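Local coordinates for fibronectin type-III domain-containing protein (Caldanaerobacter subterraneus subsp. tengcongensis, PDB 7JGU) that has no established function but folds as a fibronectin type III domain of a larger, probably exported protein, in which it may act as a very heat-stable structural module, at residues K33-Y38 with L71-E76; D5-F10 with G78-V83; W11-P16 with L23-E28; D19-L24 with E55-N60. One frame throughout, in Å; residues are numbered along the deposited sequence. Where two conformers were deposited one is given.

Contact 1 (K33-Y38 with L71-E76). Unlike the reference sequence in segment 71-76: Ile72 (reference Arg).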
loop_
_atom_site.group_PDB
_atom_site.type_symbol
_atom_site.label_atom_id
_atom_site.label_comp_id
_atom_site.label_asym_id
_atom_site.label_seq_id
_atom_site.Cartn_x
_atom_site.Cartn_y
_atom_site.Cartn_z
ATOM N N LYS A 33 -10.498 -10.456 -2.552
ATOM C CA LYS A 33 -10.445 -11.269 -1.350
ATOM C C LYS A 33 -9.334 -10.823 -0.408
ATOM O O LYS A 33 -9.442 -11.012 0.800
ATOM C CB LYS A 33 -10.230 -12.743 -1.710
ATOM C CG LYS A 33 -11.368 -13.348 -2.496
ATOM C CD LYS A 33 -12.631 -13.416 -1.664
ATOM C CE LYS A 33 -13.770 -14.055 -2.436
ATOM N NZ LYS A 33 -13.686 -15.528 -2.373
ATOM N N TYR A 34 -8.266 -10.244 -0.946
ATOM C CA TYR A 34 -7.236 -9.631 -0.119
ATOM C C TYR A 34 -6.471 -8.654 -0.985
ATOM O O TYR A 34 -6.709 -8.537 -2.188
ATOM C CB TYR A 34 -6.334 -10.664 0.552
ATOM C CG TYR A 34 -5.416 -11.455 -0.331
ATOM C CD1 TYR A 34 -5.831 -12.642 -0.912
ATOM C CD2 TYR A 34 -4.107 -11.064 -0.526
ATOM C CE1 TYR A 34 -4.970 -13.394 -1.679
ATOM C CE2 TYR A 34 -3.244 -11.813 -1.291
ATOM C CZ TYR A 34 -3.678 -12.968 -1.865
ATOM O OH TYR A 34 -2.787 -13.710 -2.618
ATOM N N TYR A 35 -5.547 -7.943 -0.342
ATOM C CA TYR A 35 -4.708 -6.940 -0.962
ATOM C C TYR A 35 -3.265 -7.234 -0.591
ATOM O O TYR A 35 -2.993 -7.748 0.495
ATOM C CB TYR A 35 -5.085 -5.541 -0.469
ATOM C CG TYR A 35 -6.535 -5.206 -0.653
ATOM C CD1 TYR A 35 -7.470 -5.534 0.316
ATOM C CD2 TYR A 35 -6.982 -4.598 -1.804
ATOM C CE1 TYR A 35 -8.826 -5.243 0.142
ATOM C CE2 TYR A 35 -8.328 -4.302 -1.983
ATOM C CZ TYR A 35 -9.242 -4.629 -1.013
ATOM O OH TYR A 35 -10.585 -4.340 -1.190
ATOM N N GLU A 36 -2.356 -6.896 -1.496
ATOM C CA GLU A 36 -0.935 -7.086 -1.259
ATOM C C GLU A 36 -0.205 -5.783 -1.525
ATOM O O GLU A 36 -0.472 -5.109 -2.519
ATOM C CB GLU A 36 -0.366 -8.201 -2.137
ATOM C CG GLU A 36 0.964 -8.751 -1.666
ATOM C CD GLU A 36 1.290 -10.118 -2.220
ATOM O OE1 GLU A 36 0.421 -10.752 -2.861
ATOM O OE2 GLU A 36 2.432 -10.565 -2.012
ATOM N N ILE A 37 0.688 -5.430 -0.616
ATOM C CA ILE A 37 1.424 -4.184 -0.643
ATOM C C ILE A 37 2.893 -4.469 -0.848
ATOM O O ILE A 37 3.465 -5.346 -0.196
ATOM C CB ILE A 37 1.244 -3.463 0.708
ATOM C CG1 ILE A 37 -0.232 -3.280 1.041
ATOM C CG2 ILE A 37 2.039 -2.170 0.728
ATOM C CD1 ILE A 37 -0.454 -2.990 2.519
ATOM N N TYR A 38 3.511 -3.645 -1.683
ATOM C CA TYR A 38 4.931 -3.698 -1.986
ATOM C C TYR A 38 5.547 -2.325 -1.771
ATOM O O TYR A 38 4.907 -1.301 -1.987
ATOM C CB TYR A 38 5.158 -4.095 -3.444
ATOM C CG TYR A 38 4.576 -5.445 -3.783
ATOM C CD1 TYR A 38 3.232 -5.575 -4.083
ATOM C CD2 TYR A 38 5.370 -6.578 -3.796
ATOM C CE1 TYR A 38 2.692 -6.805 -4.381
ATOM C CE2 TYR A 38 4.838 -7.825 -4.107
ATOM C CZ TYR A 38 3.496 -7.925 -4.397
ATOM O OH TYR A 38 2.944 -9.137 -4.722
ATOM N N LEU A 71 0.183 -1.392 -4.729
ATOM C CA LEU A 71 -0.933 -2.136 -4.169
ATOM C C LEU A 71 -1.627 -2.895 -5.279
ATOM O O LEU A 71 -1.798 -2.371 -6.378
ATOM C CB LEU A 71 -1.917 -1.143 -3.570
ATOM C CG LEU A 71 -3.213 -1.669 -2.997
ATOM C CD1 LEU A 71 -2.998 -2.414 -1.695
ATOM C CD2 LEU A 71 -4.168 -0.497 -2.775
ATOM N N ILE A 72 -1.996 -4.140 -4.980
ATOM C CA ILE A 72 -2.869 -4.936 -5.835
ATOM C C ILE A 72 -4.005 -5.507 -5.004
ATOM O O ILE A 72 -3.879 -5.715 -3.792
ATOM C CB ILE A 72 -2.152 -6.088 -6.553
ATOM C CG1 ILE A 72 -1.166 -6.798 -5.620
ATOM C CG2 ILE A 72 -1.437 -5.558 -7.746
ATOM C CD1 ILE A 72 -0.760 -8.194 -6.091
ATOM N N ALA A 73 -5.108 -5.809 -5.687
ATOM C CA ALA A 73 -6.188 -6.602 -5.123
ATOM C C ALA A 73 -6.100 -7.988 -5.751
ATOM O O ALA A 73 -5.742 -8.122 -6.917
ATOM C CB ALA A 73 -7.534 -5.984 -5.459
ATOM N N VAL A 74 -6.467 -9.012 -4.983
ATOM C CA VAL A 74 -6.272 -10.396 -5.407
ATOM C C VAL A 74 -7.512 -11.215 -5.084
ATOM O O VAL A 74 -8.149 -11.030 -4.042
ATOM C CB VAL A 74 -5.052 -10.999 -4.689
ATOM C CG1 VAL A 74 -4.722 -12.359 -5.264
ATOM C CG2 VAL A 74 -3.846 -10.078 -4.780
ATOM N N ASN A 75 -7.867 -12.120 -5.990
ATOM C CA ASN A 75 -8.839 -13.167 -5.691
ATOM C C ASN A 75 -8.335 -14.458 -6.320
ATOM O O ASN A 75 -7.214 -14.519 -6.841
ATOM C CB ASN A 75 -10.267 -12.767 -6.082
ATOM C CG ASN A 75 -10.478 -12.675 -7.567
ATOM O OD1 ASN A 75 -9.736 -13.235 -8.360
ATOM N ND2 ASN A 75 -11.517 -11.960 -7.957
ATOM N N GLU A 76 -9.188 -15.489 -6.276
ATOM C CA GLU A 76 -8.781 -16.817 -6.727
ATOM C C GLU A 76 -8.416 -16.827 -8.203
ATOM O O GLU A 76 -7.663 -17.703 -8.651
ATOM C CB GLU A 76 -9.906 -17.830 -6.480
ATOM C CG GLU A 76 -10.320 -17.946 -5.030
ATOM C CD GLU A 76 -11.507 -17.065 -4.689
ATOM O OE1 GLU A 76 -11.707 -16.026 -5.372
ATOM O OE2 GLU A 76 -12.243 -17.415 -3.739
#

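Contact 2 (D5-F10 with G78-V83)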
loop_
_atom_site.group_PDB
_atom_site.type_symbol
_atom_site.label_atom_id
_atom_site.label_comp_id
_atom_site.label_asym_id
_atom_site.label_seq_id
_atom_site.Cartn_x
_atom_site.Cartn_y
_atom_site.Cartn_z
ATOM N N ASP A 5 -11.239 -5.594 -9.484
ATOM C CA ASP A 5 -10.941 -4.265 -9.969
ATOM C C ASP A 5 -9.621 -3.782 -9.371
ATOM O O ASP A 5 -9.157 -4.260 -8.339
ATOM C CB ASP A 5 -12.034 -3.297 -9.519
ATOM C CG ASP A 5 -13.327 -3.407 -10.324
ATOM O OD1 ASP A 5 -13.408 -4.191 -11.285
ATOM O OD2 ASP A 5 -14.288 -2.686 -9.986
ATOM N N GLU A 6 -9.019 -2.819 -10.025
ATOM C CA GLU A 6 -7.882 -2.121 -9.424
ATOM C C GLU A 6 -8.368 -1.252 -8.268
ATOM O O GLU A 6 -9.386 -0.566 -8.405
ATOM C CB GLU A 6 -7.273 -1.269 -10.531
ATOM C CG GLU A 6 -5.994 -0.602 -10.216
ATOM C CD GLU A 6 -5.492 0.257 -11.375
ATOM O OE1 GLU A 6 -5.396 -0.261 -12.510
ATOM O OE2 GLU A 6 -5.197 1.448 -11.159
ATOM N N PRO A 7 -7.694 -1.261 -7.106
ATOM C CA PRO A 7 -8.081 -0.335 -6.039
ATOM C C PRO A 7 -7.917 1.099 -6.485
ATOM O O PRO A 7 -7.043 1.423 -7.287
ATOM C CB PRO A 7 -7.118 -0.677 -4.893
ATOM C CG PRO A 7 -6.683 -2.065 -5.170
ATOM C CD PRO A 7 -6.594 -2.150 -6.672
ATOM N N VAL A 8 -8.755 1.945 -5.907
ATOM C CA VAL A 8 -8.686 3.384 -6.099
ATOM C C VAL A 8 -8.612 4.028 -4.725
ATOM O O VAL A 8 -8.742 3.364 -3.696
ATOM C CB VAL A 8 -9.852 3.935 -6.946
ATOM C CG1 VAL A 8 -9.791 3.343 -8.356
ATOM C CG2 VAL A 8 -11.192 3.632 -6.305
ATOM N N GLY A 9 -8.391 5.335 -4.715
ATOM C CA GLY A 9 -8.254 6.029 -3.453
ATOM C C GLY A 9 -7.101 5.533 -2.608
ATOM O O GLY A 9 -7.208 5.522 -1.378
ATOM N N PHE A 10 -6.006 5.112 -3.233
ATOM C CA PHE A 10 -4.847 4.593 -2.502
ATOM C C PHE A 10 -4.043 5.788 -2.022
ATOM O O PHE A 10 -3.495 6.541 -2.835
ATOM C CB PHE A 10 -4.005 3.711 -3.413
ATOM C CG PHE A 10 -2.793 3.101 -2.763
ATOM C CD1 PHE A 10 -2.766 2.827 -1.417
ATOM C CD2 PHE A 10 -1.696 2.779 -3.528
ATOM C CE1 PHE A 10 -1.625 2.248 -0.851
ATOM C CE2 PHE A 10 -0.583 2.218 -2.972
ATOM C CZ PHE A 10 -0.565 1.933 -1.647
ATOM N N GLY A 78 -6.913 -14.309 -9.840
ATOM C CA GLY A 78 -5.686 -13.594 -10.074
ATOM C C GLY A 78 -5.719 -12.202 -9.485
ATOM O O GLY A 78 -6.630 -11.833 -8.741
ATOM N N PRO A 79 -4.709 -11.411 -9.813
ATOM C CA PRO A 79 -4.604 -10.056 -9.265
ATOM C C PRO A 79 -5.148 -9.004 -10.208
ATOM O O PRO A 79 -5.244 -9.220 -11.416
ATOM C CB PRO A 79 -3.088 -9.895 -9.118
ATOM C CG PRO A 79 -2.542 -10.669 -10.300
ATOM C CD PRO A 79 -3.494 -11.809 -10.543
ATOM N N SER A 80 -5.493 -7.848 -9.653
ATOM C CA SER A 80 -5.731 -6.652 -10.438
ATOM C C SER A 80 -4.403 -6.095 -10.946
ATOM O O SER A 80 -3.334 -6.613 -10.648
ATOM C CB SER A 80 -6.368 -5.592 -9.540
ATOM O OG SER A 80 -5.431 -5.112 -8.568
ATOM N N ASN A 81 -4.469 -5.006 -11.714
ATOM C CA ASN A 81 -3.259 -4.239 -11.986
ATOM C C ASN A 81 -2.769 -3.527 -10.719
ATOM O O ASN A 81 -3.503 -3.369 -9.738
ATOM C CB ASN A 81 -3.508 -3.200 -13.084
ATOM C CG ASN A 81 -3.521 -3.810 -14.475
ATOM O OD1 ASN A 81 -3.404 -5.028 -14.640
ATOM N ND2 ASN A 81 -3.671 -2.964 -15.487
ATOM N N PHE A 82 -1.513 -3.091 -10.751
ATOM C CA PHE A 82 -0.909 -2.363 -9.650
ATOM C C PHE A 82 -1.276 -0.883 -9.677
ATOM O O PHE A 82 -1.366 -0.267 -10.745
ATOM C CB PHE A 82 0.614 -2.416 -9.770
ATOM C CG PHE A 82 1.221 -3.728 -9.405
ATOM C CD1 PHE A 82 1.490 -4.040 -8.087
ATOM C CD2 PHE A 82 1.556 -4.641 -10.383
ATOM C CE1 PHE A 82 2.059 -5.260 -7.751
ATOM C CE2 PHE A 82 2.130 -5.842 -10.053
ATOM C CZ PHE A 82 2.389 -6.147 -8.732
ATOM N N VAL A 83 -1.415 -0.306 -8.486
ATOM C CA VAL A 83 -1.560 1.135 -8.311
ATOM C C VAL A 83 -0.534 1.576 -7.283
ATOM O O VAL A 83 -0.190 0.822 -6.379
ATOM C CB VAL A 83 -2.976 1.550 -7.881
ATOM C CG1 VAL A 83 -3.953 1.057 -8.891
ATOM C CG2 VAL A 83 -3.320 1.010 -6.513
#

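Contact 3 (W11-P16 with L23-E28). Unlike the reference sequence in segment 23-28: Leu23 (reference Arg), Thr25 (reference Arg).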
loop_
_atom_site.group_PDB
_atom_site.type_symbol
_atom_site.label_atom_id
_atom_site.label_comp_id
_atom_site.label_asym_id
_atom_site.label_seq_id
_atom_site.Cartn_x
_atom_site.Cartn_y
_atom_site.Cartn_z
ATOM N N TRP A 11 -4.011 5.984 -0.717
ATOM C CA TRP A 11 -3.371 7.126 -0.089
ATOM C C TRP A 11 -2.391 6.649 0.963
ATOM O O TRP A 11 -2.634 5.669 1.662
ATOM C CB TRP A 11 -4.423 8.000 0.584
ATOM C CG TRP A 11 -5.474 8.491 -0.376
ATOM C CD1 TRP A 11 -5.299 8.824 -1.692
ATOM C CD2 TRP A 11 -6.864 8.682 -0.103
ATOM N NE1 TRP A 11 -6.484 9.212 -2.245
ATOM C CE2 TRP A 11 -7.473 9.124 -1.297
ATOM C CE3 TRP A 11 -7.661 8.501 1.031
ATOM C CZ2 TRP A 11 -8.831 9.414 -1.381
ATOM C CZ3 TRP A 11 -9.013 8.779 0.944
ATOM C CH2 TRP A 11 -9.588 9.234 -0.252
ATOM N N VAL A 12 -1.299 7.386 1.092
ATOM C CA VAL A 12 -0.271 7.119 2.078
ATOM C C VAL A 12 -0.282 8.322 3.002
ATOM O O VAL A 12 -0.041 9.447 2.554
ATOM C CB VAL A 12 1.094 6.930 1.409
ATOM C CG1 VAL A 12 2.185 6.700 2.442
ATOM C CG2 VAL A 12 1.056 5.778 0.421
ATOM N N GLU A 13 -0.594 8.094 4.271
ATOM C CA GLU A 13 -0.912 9.154 5.209
ATOM C C GLU A 13 0.065 9.144 6.371
ATOM O O GLU A 13 0.534 8.092 6.814
ATOM C CB GLU A 13 -2.348 9.002 5.738
ATOM C CG GLU A 13 -3.424 9.225 4.676
ATOM C CD GLU A 13 -4.776 8.688 5.096
ATOM O OE1 GLU A 13 -4.941 8.385 6.296
ATOM O OE2 GLU A 13 -5.669 8.563 4.230
ATOM N N SER A 14 0.368 10.340 6.848
ATOM C CA SER A 14 1.214 10.497 8.011
ATOM C C SER A 14 0.428 10.154 9.266
ATOM O O SER A 14 -0.810 10.208 9.291
ATOM C CB SER A 14 1.701 11.943 8.106
ATOM O OG SER A 14 0.622 12.810 8.411
ATOM N N ILE A 15 1.157 9.772 10.299
ATOM C CA ILE A 15 0.607 9.539 11.631
ATOM C C ILE A 15 1.148 10.657 12.502
ATOM O O ILE A 15 2.359 10.914 12.479
ATOM C CB ILE A 15 1.037 8.158 12.156
ATOM C CG1 ILE A 15 0.348 7.065 11.327
ATOM C CG2 ILE A 15 0.699 7.977 13.600
ATOM C CD1 ILE A 15 1.249 5.935 10.947
ATOM N N PRO A 16 0.308 11.342 13.277
ATOM C CA PRO A 16 0.744 12.605 13.896
ATOM C C PRO A 16 1.938 12.420 14.825
ATOM O O PRO A 16 1.908 11.610 15.751
ATOM C CB PRO A 16 -0.507 13.082 14.643
ATOM C CG PRO A 16 -1.427 11.881 14.706
ATOM C CD PRO A 16 -1.116 11.043 13.521
ATOM N N LEU A 23 0.613 5.232 7.244
ATOM C CA LEU A 23 -0.668 4.542 7.179
ATOM C C LEU A 23 -1.135 4.523 5.741
ATOM O O LEU A 23 -1.366 5.571 5.139
ATOM C CB LEU A 23 -1.684 5.235 8.069
ATOM C CG LEU A 23 -3.096 4.651 7.996
ATOM C CD1 LEU A 23 -3.123 3.184 8.367
ATOM C CD2 LEU A 23 -4.016 5.412 8.927
ATOM N N LEU A 24 -1.208 3.347 5.181
ATOM C CA LEU A 24 -1.743 3.171 3.838
ATOM C C LEU A 24 -3.228 2.857 3.925
ATOM O O LEU A 24 -3.649 2.069 4.763
ATOM C CB LEU A 24 -1.046 1.986 3.169
ATOM C CG LEU A 24 0.341 2.250 2.599
ATOM C CD1 LEU A 24 1.281 2.887 3.609
ATOM C CD2 LEU A 24 0.932 0.971 2.046
ATOM N N THR A 25 -4.010 3.451 3.035
ATOM C CA THR A 25 -5.426 3.137 2.981
ATOM C C THR A 25 -5.884 3.152 1.535
ATOM O O THR A 25 -5.267 3.776 0.667
ATOM C CB THR A 25 -6.272 4.098 3.813
ATOM O OG1 THR A 25 -7.575 3.532 3.978
ATOM C CG2 THR A 25 -6.410 5.423 3.119
ATOM N N TRP A 26 -6.975 2.447 1.279
ATOM C CA TRP A 26 -7.495 2.326 -0.074
ATOM C C TRP A 26 -8.977 1.986 0.005
ATOM O O TRP A 26 -9.507 1.626 1.054
ATOM C CB TRP A 26 -6.721 1.271 -0.895
ATOM C CG TRP A 26 -6.669 -0.050 -0.213
ATOM C CD1 TRP A 26 -7.574 -1.063 -0.311
ATOM C CD2 TRP A 26 -5.669 -0.505 0.711
ATOM N NE1 TRP A 26 -7.212 -2.094 0.486
ATOM C CE2 TRP A 26 -6.037 -1.798 1.114
ATOM C CE3 TRP A 26 -4.507 0.061 1.234
ATOM C CZ2 TRP A 26 -5.305 -2.535 2.018
ATOM C CZ3 TRP A 26 -3.771 -0.680 2.117
ATOM C CH2 TRP A 26 -4.177 -1.953 2.518
ATOM N N SER A 27 -9.630 2.063 -1.144
ATOM C CA SER A 27 -11.063 1.824 -1.171
ATOM C C SER A 27 -11.377 0.330 -1.208
ATOM O O SER A 27 -10.589 -0.489 -1.662
ATOM C CB SER A 27 -11.674 2.482 -2.399
ATOM O OG SER A 27 -11.215 1.832 -3.571
ATOM N N GLU A 28 -12.578 -0.006 -0.750
ATOM C CA GLU A 28 -13.098 -1.347 -0.947
ATOM C C GLU A 28 -13.158 -1.599 -2.446
ATOM O O GLU A 28 -13.522 -0.720 -3.216
ATOM C CB GLU A 28 -14.488 -1.436 -0.338
ATOM C CG GLU A 28 -15.009 -2.846 -0.262
ATOM C CD GLU A 28 -16.274 -2.973 0.568
ATOM O OE1 GLU A 28 -16.799 -4.092 0.643
ATOM O OE2 GLU A 28 -16.735 -1.960 1.143
#

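Contact 4 (D19-L24 with E55-N60). Unlike the reference sequence in segment 19-24: Leu23 (reference Arg).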
loop_
_atom_site.group_PDB
_atom_site.type_symbol
_atom_site.label_atom_id
_atom_site.label_comp_id
_atom_site.label_asym_id
_atom_site.label_seq_id
_atom_site.Cartn_x
_atom_site.Cartn_y
_atom_site.Cartn_z
ATOM N N ASP A 19 7.559 9.716 12.843
ATOM C CA ASP A 19 8.366 9.753 11.630
ATOM C C ASP A 19 8.885 8.380 11.225
ATOM O O ASP A 19 9.763 8.284 10.360
ATOM C CB ASP A 19 9.535 10.726 11.795
ATOM C CG ASP A 19 9.081 12.140 12.120
ATOM O OD1 ASP A 19 7.977 12.538 11.689
ATOM O OD2 ASP A 19 9.835 12.855 12.809
ATOM N N HIS A 20 8.350 7.313 11.812
ATOM C CA HIS A 20 8.805 5.959 11.540
ATOM C C HIS A 20 7.703 5.067 10.993
ATOM O O HIS A 20 7.911 3.861 10.842
ATOM C CB HIS A 20 9.351 5.342 12.821
ATOM C CG HIS A 20 10.633 5.958 13.269
ATOM N ND1 HIS A 20 10.686 7.055 14.099
ATOM C CD2 HIS A 20 11.917 5.657 12.963
ATOM C CE1 HIS A 20 11.950 7.383 14.310
ATOM N NE2 HIS A 20 12.718 6.546 13.636
ATOM N N THR A 21 6.541 5.628 10.700
ATOM C CA THR A 21 5.380 4.837 10.330
ATOM C C THR A 21 4.592 5.622 9.307
ATOM O O THR A 21 4.515 6.846 9.374
ATOM C CB THR A 21 4.467 4.628 11.556
ATOM O OG1 THR A 21 5.244 4.234 12.697
ATOM C CG2 THR A 21 3.405 3.593 11.271
ATOM N N LEU A 22 3.977 4.896 8.375
ATOM C CA LEU A 22 3.012 5.468 7.446
ATOM C C LEU A 22 1.767 4.598 7.439
ATOM O O LEU A 22 1.856 3.375 7.594
ATOM C CB LEU A 22 3.583 5.554 6.027
ATOM C CG LEU A 22 4.684 6.608 5.857
ATOM C CD1 LEU A 22 5.375 6.440 4.502
ATOM C CD2 LEU A 22 4.120 8.007 6.017
ATOM N N LEU A 23 0.613 5.232 7.244
ATOM C CA LEU A 23 -0.668 4.542 7.179
ATOM C C LEU A 23 -1.135 4.523 5.741
ATOM O O LEU A 23 -1.366 5.571 5.139
ATOM C CB LEU A 23 -1.684 5.235 8.069
ATOM C CG LEU A 23 -3.096 4.651 7.996
ATOM C CD1 LEU A 23 -3.123 3.184 8.367
ATOM C CD2 LEU A 23 -4.016 5.412 8.927
ATOM N N LEU A 24 -1.208 3.347 5.181
ATOM C CA LEU A 24 -1.743 3.171 3.838
ATOM C C LEU A 24 -3.228 2.857 3.925
ATOM O O LEU A 24 -3.649 2.069 4.763
ATOM C CB LEU A 24 -1.046 1.986 3.169
ATOM C CG LEU A 24 0.341 2.250 2.599
ATOM C CD1 LEU A 24 1.281 2.887 3.609
ATOM C CD2 LEU A 24 0.932 0.971 2.046
ATOM N N GLU A 55 -6.739 -0.861 5.238
ATOM C CA GLU A 55 -5.651 -0.005 5.667
ATOM C C GLU A 55 -4.544 -0.872 6.234
ATOM O O GLU A 55 -4.772 -2.029 6.605
ATOM C CB GLU A 55 -6.102 1.000 6.717
ATOM C CG GLU A 55 -6.515 0.388 8.038
ATOM C CD GLU A 55 -6.730 1.425 9.144
ATOM O OE1 GLU A 55 -6.894 2.627 8.829
ATOM O OE2 GLU A 55 -6.735 1.036 10.335
ATOM N N TYR A 56 -3.346 -0.297 6.310
ATOM C CA TYR A 56 -2.208 -1.045 6.837
ATOM C C TYR A 56 -1.145 -0.070 7.312
ATOM O O TYR A 56 -0.795 0.853 6.581
ATOM C CB TYR A 56 -1.613 -1.974 5.754
ATOM C CG TYR A 56 -0.689 -3.019 6.328
ATOM C CD1 TYR A 56 -1.190 -4.237 6.790
ATOM C CD2 TYR A 56 0.672 -2.799 6.435
ATOM C CE1 TYR A 56 -0.373 -5.198 7.330
ATOM C CE2 TYR A 56 1.506 -3.761 7.006
ATOM C CZ TYR A 56 0.969 -4.953 7.455
ATOM O OH TYR A 56 1.788 -5.903 8.009
ATOM N N TYR A 57 -0.633 -0.293 8.513
ATOM C CA TYR A 57 0.457 0.509 9.050
ATOM C C TYR A 57 1.790 -0.104 8.661
ATOM O O TYR A 57 2.063 -1.257 8.991
ATOM C CB TYR A 57 0.376 0.560 10.574
ATOM C CG TYR A 57 -0.694 1.444 11.119
ATOM C CD1 TYR A 57 -0.463 2.792 11.339
ATOM C CD2 TYR A 57 -1.939 0.935 11.430
ATOM C CE1 TYR A 57 -1.443 3.607 11.855
ATOM C CE2 TYR A 57 -2.924 1.731 11.948
ATOM C CZ TYR A 57 -2.668 3.073 12.161
ATOM O OH TYR A 57 -3.641 3.885 12.679
ATOM N N VAL A 58 2.592 0.641 7.914
ATOM C CA VAL A 58 3.945 0.224 7.576
ATOM C C VAL A 58 4.873 0.857 8.591
ATOM O O VAL A 58 4.940 2.083 8.708
ATOM C CB VAL A 58 4.322 0.602 6.136
ATOM C CG1 VAL A 58 5.740 0.177 5.823
ATOM C CG2 VAL A 58 3.324 -0.013 5.159
ATOM N N THR A 59 5.575 0.017 9.324
ATOM C CA THR A 59 6.344 0.451 10.474
ATOM C C THR A 59 7.834 0.319 10.196
ATOM O O THR A 59 8.258 -0.198 9.158
ATOM C CB THR A 59 5.998 -0.406 11.697
ATOM O OG1 THR A 59 6.292 -1.776 11.389
ATOM C CG2 THR A 59 4.540 -0.266 12.065
ATOM N N ASN A 60 8.621 0.809 11.150
ATOM C CA ASN A 60 10.081 0.724 11.108
ATOM C C ASN A 60 10.655 1.386 9.860
ATOM O O ASN A 60 11.637 0.920 9.276
ATOM C CB ASN A 60 10.556 -0.716 11.279
ATOM C CG ASN A 60 10.174 -1.281 12.631
ATOM O OD1 ASN A 60 10.204 -0.571 13.638
ATOM N ND2 ASN A 60 9.794 -2.548 12.662
HETATM O O HOH W 1 7.074 2.277 13.453
#

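Contact 1 (K33-Y38 with L71-E76)
Leu71 meets Ile37 where two antiparallel strands, C (34-41) and F (66-75), lie side by side in the four-stranded sheet of this fibronectin type III sandwich. Leu71 CD1 stands 4.0 Å from Ile37 CG1 and also touches Tyr35 CB, on the face turned to Trp26. Ile72, which replaces the arginine of the natural sequence, exchanges two backbone hydrogen bonds with Glu36; on the other face of the sheet, in one of its two conformers, its CG1 approaches the edge of the Tyr38 ring. Ala73 CB rests 3.9 Å from Tyr35 CE2. Val74 lies under the Tyr34 ring: chi1 of 69° folds that ring back over its neighbour, and Val74 CB sits 3.8 Å from the ring centroid in a CH-pi contact, with CG1 3.5 Å from the Tyr34 OH. A serine in place of Tyr34 would probably leave this side of Val74 without its aromatic cover. Val74 O accepts from both Lys33 N (2.8 Å) and Tyr34 N (3.2 Å), a classic beta bulge. Asn75 CB touches Lys33 CG. Beyond it, Glu76 closes a surface salt bridge, Lys33 NZ meeting the syn side of OE2 at 2.7 Å, 22° out of the carboxylate plane.

Contact 2 (D5-F10 with G78-V83)
Ser80 turns its side chain toward the segment 5-10, beginning with CB, which lies 3.3 Å from Asp5 O and 3.8 Å from Glu6 CA. One bond further, OG passes 3.7 Å from Pro7 CD. With chi1 at 69°, OG also lies where it can donate to Asn81 O (2.9 Å, the donor tilted 29° from the carbonyl plane), and it accepts from Ala73 N of the adjoining strand. An alanine here would probably leave the Asn81 carbonyl and the Ala73 amide without this shared mate. In the fibronectin type III fold this is where the N-terminal segment leading into the first strand runs beside an interruption of the last, edge strand 78-88, the two heading roughly the same way. The extended Glu6 chain crosses Asn81 obliquely, OE1 coming to 3.5 Å from Asn81 CB; its very short approach to Val83, which has two deposited conformers, is doubtful. Further along, the Phe10 ring points inward, and its CE2 lies 3.7 Å from the backbone O of Val83, set obliquely to the ring.

Contact 3 (W11-P16 with L23-E28)
Thr25 OG1 is swung away from the backbone N (chi1 -166°) and CG2 stands up between N and the carbonyl carbon, so in the conformer described the methyl, not the hydroxyl, faces Trp11 and Glu13. It lies 3.9 Å from Trp11 CE3, approaching that ring obliquely. Glu13, with chi1 at -67° and an extended chain beyond CG, brings OE2 to 3.4 Å from the same methyl and lies alongside Leu23. Leu23 and Thr25 both replace arginines of the natural protein, so the Glu13 carboxylate probably has basic neighbours there, consistent with a surface ion-pair network removed in this variant. Thr25 OG1 is hydrogen-bonded to Leu54 O. Four backbone bonds hold the hairpin, including Glu13 N to Leu23 O (2.8 Å) and Leu23 N to Glu13 O (2.9 Å). On the opposite face Val12 CG1 lies 4.1 Å from Leu24 CD1. Strand 11-15 forms one margin of the three-stranded sheet; strand 21-25 carries 55-58 on its other side, and Val12 and Leu24 pack inward against Phe69 of strand 66-75.

Contact 4 (D19-L24 with E55-N60)
Leu22 and Val58, like Leu24 and Tyr56, are hydrogen-bonded pairs of two antiparallel strands whose axes come within 4.7 Å at 166°, the Val58 N to Leu22 O bond being 2.8 Å long. Between these pairs Leu23 faces Tyr57: CD1 sits 3.7 Å from the ring centroid, only 5° off the normal, a CH-pi contact centred over one face. Thr21 CG2 comes to the edge of the same ring, 4.0 Å from Tyr57 CD1. A chi1 of -75° in Tyr57 turns its CG away from its own carbonyl carbon and lays the ring across strand 21-25. These are strands B and E of the fibronectin type III fold, which complete its three-stranded sheet. Toward the core, Leu24 CD1 touches Val58 CG2 at 3.9 Å, both side chains also meeting Phe69. Past the end of strand 55-58 a water links the two segments, donating to Thr21 OG1 (2.8 Å) and accepting from Asn60 N (3.1 Å); Asn18 OD1 is a second hydrogen-bond partner of the Thr21 hydroxyl.

The four contacts span both sheets of one sandwich. Contacts 3 and 4, whose centres are about 8 Å apart, share Leu23 and Leu24 and build the three-stranded sheet; Ile15 CD1 of contact 3 lies 3.6 Å from Tyr57 CD1 of contact 4. Contacts 1 and 2, also about 8 Å apart between centres, meet along strands 66-75 and 78-88 of the other sheet. The sheets close on each other where Ile37 CG2 of contact 1 reaches Leu24 CD2 at 3.6 Å and where Trp26 packs on Tyr35 and Leu71. Phe10 of contact 2 joins that core at Leu24. A pentaethylene glycol, probably from the crystallisation liquor, lies near Tyr38 and Phe82.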